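Local coordinates for lipid Binding Protein (Caenorhabditis elegans, PDB 6C1Z), which chaperones unsaturated fatty acids such as oleic acid from the lysosome into the nucleus, where it activates transcription of genes promoting longevity, at residues Trp114-Gly118 and Lys119-Thr123. Residues are numbered along the deposited sequence; the frame is centred on the assembly and turned at random.
Sequences WLENG and KLLQT
The tight beta hairpin that links strands 109-116 and 119-126 of the barrel shows how a two-residue reversal sets the pairing that follows: W114 with L121 and E116 with K119 are hydrogen-bonded pairs, with the non-hydrogen-bonded pair L115 and L120 between them. E116 N reaches K119 O at 2.9 Å, and K119 N returns to E116 O across a type I' turn. Both turn residues, N117 and G118, have positive phi, and a side chain at G118 would be jammed against the carbonyl O of N117. Next along, L121 N donates to W114 O at 2.8 Å in an almost straight bond (179°).

The indole of W114 carries the outer face. With CG set between the backbone N and the carbonyl carbon (chi1 77°), the ring lies across the neighbouring strand, and L121 CB sits over its six-membered ring, 3.6 Å from the centroid, a CH-pi contact. L121 CD2 extends to W114 CZ2 at 3.5 Å, while T123 CG2 meets the ring edge at CH2, 3.8 Å away. In the ring plane, W114 NE1 donates to E116 OE2 at 2.8 Å, arriving from above the carboxylate. K94, outside the hairpin, makes a cation-pi contact with the indole. An alanine in place of W114 would probably uncover L121 CB and leave the E116 carboxylate without its indole donor.

On the other face, L115 CD2 packs against L120 CB at 3.8 Å, beside F8. A type I' turn closing alternating pairs is the classic two-residue beta hairpin, here joining consecutive strands of the up-and-down antiparallel barrel of the fatty acid-binding protein family.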
loop_
_atom_site.group_PDB
_atom_site.type_symbol
_atom_site.label_atom_id
_atom_site.label_comp_id
_atom_site.label_asym_id
_atom_site.label_seq_id
_atom_site.Cartn_x
_atom_site.Cartn_y
_atom_site.Cartn_z
ATOM N N TRP A 114 5.811 4.659 -6.123
ATOM C CA TRP A 114 6.526 5.279 -7.229
ATOM C C TRP A 114 7.801 4.494 -7.490
ATOM O O TRP A 114 8.223 3.663 -6.705
ATOM C CB TRP A 114 6.739 6.789 -7.016
ATOM C CG TRP A 114 7.830 7.190 -6.068
ATOM C CD1 TRP A 114 9.084 7.638 -6.407
ATOM C CD2 TRP A 114 7.771 7.227 -4.636
ATOM N NE1 TRP A 114 9.798 7.913 -5.277
ATOM C CE2 TRP A 114 9.012 7.726 -4.178
ATOM C CE3 TRP A 114 6.776 6.915 -3.694
ATOM C CZ2 TRP A 114 9.312 7.863 -2.827
ATOM C CZ3 TRP A 114 7.059 7.083 -2.354
ATOM C CH2 TRP A 114 8.328 7.558 -1.928
ATOM N N LEU A 115 8.412 4.771 -8.638
ATOM C CA LEU A 115 9.642 4.102 -9.063
ATOM C C LEU A 115 10.813 5.071 -9.071
ATOM O O LEU A 115 10.683 6.225 -9.490
ATOM C CB LEU A 115 9.478 3.502 -10.457
ATOM C CG LEU A 115 8.361 2.482 -10.668
ATOM C CD1 LEU A 115 8.355 1.968 -12.086
ATOM C CD2 LEU A 115 8.503 1.334 -9.694
ATOM N N GLU A 116 11.959 4.593 -8.607
ATOM C CA GLU A 116 13.182 5.379 -8.635
ATOM C C GLU A 116 14.321 4.457 -8.993
ATOM O O GLU A 116 14.633 3.532 -8.239
ATOM C CB GLU A 116 13.464 6.041 -7.295
ATOM C CG GLU A 116 12.574 7.226 -7.080
ATOM C CD GLU A 116 12.939 8.015 -5.863
ATOM O OE1 GLU A 116 13.795 7.544 -5.077
ATOM O OE2 GLU A 116 12.333 9.088 -5.680
ATOM N N ASN A 117 14.952 4.724 -10.122
ATOM C CA ASN A 117 16.184 4.063 -10.483
ATOM C C ASN A 117 16.078 2.550 -10.321
ATOM O O ASN A 117 16.970 1.891 -9.795
ATOM C CB ASN A 117 17.355 4.655 -9.697
ATOM C CG ASN A 117 17.449 6.161 -9.859
ATOM O OD1 ASN A 117 17.490 6.655 -10.978
ATOM N ND2 ASN A 117 17.433 6.887 -8.748
ATOM N N GLY A 118 14.965 2.002 -10.796
ATOM C CA GLY A 118 14.791 0.570 -10.833
ATOM C C GLY A 118 14.175 -0.027 -9.592
ATOM O O GLY A 118 13.804 -1.207 -9.613
ATOM N N LYS A 119 14.034 0.745 -8.524
ATOM C CA LYS A 119 13.416 0.273 -7.297
ATOM C C LYS A 119 12.001 0.805 -7.212
ATOM O O LYS A 119 11.640 1.791 -7.858
ATOM C CB LYS A 119 14.216 0.741 -6.084
ATOM C CG LYS A 119 15.610 0.119 -5.998
ATOM C CD LYS A 119 16.265 0.392 -4.651
ATOM C CE LYS A 119 17.243 -0.717 -4.282
ATOM N NZ LYS A 119 17.839 -0.547 -2.930
ATOM N N LEU A 120 11.197 0.147 -6.393
ATOM C CA LEU A 120 9.846 0.598 -6.106
ATOM C C LEU A 120 9.773 1.083 -4.663
ATOM O O LEU A 120 10.235 0.395 -3.739
ATOM C CB LEU A 120 8.832 -0.503 -6.374
ATOM C CG LEU A 120 7.362 -0.163 -6.112
ATOM C CD1 LEU A 120 6.468 -0.959 -7.069
ATOM C CD2 LEU A 120 6.994 -0.469 -4.683
ATOM N N LEU A 121 9.247 2.294 -4.484
ATOM C CA LEU A 121 9.173 2.946 -3.183
ATOM C C LEU A 121 7.714 3.150 -2.816
ATOM O O LEU A 121 6.874 3.351 -3.688
ATOM C CB LEU A 121 9.935 4.294 -3.159
ATOM C CG LEU A 121 11.454 4.219 -2.953
ATOM C CD1 LEU A 121 12.132 3.534 -4.112
ATOM C CD2 LEU A 121 12.040 5.604 -2.740
ATOM N N GLN A 122 7.431 3.040 -1.534
ATOM C CA GLN A 122 6.109 3.373 -1.035
ATOM C C GLN A 122 6.221 4.253 0.196
ATOM O O GLN A 122 7.162 4.138 0.980
ATOM C CB GLN A 122 5.287 2.154 -0.670
ATOM C CG GLN A 122 5.019 1.231 -1.818
ATOM C CD GLN A 122 4.026 0.171 -1.457
ATOM O OE1 GLN A 122 4.256 -0.640 -0.553
ATOM N NE2 GLN A 122 2.930 0.135 -2.193
ATOM N N THR A 123 5.234 5.132 0.375
ATOM C CA THR A 123 5.008 5.749 1.666
ATOM C C THR A 123 3.585 5.449 2.104
ATOM O O THR A 123 2.666 5.458 1.285
ATOM C CB THR A 123 5.254 7.274 1.655
ATOM O OG1 THR A 123 4.502 7.892 0.599
ATOM C CG2 THR A 123 6.733 7.584 1.474
#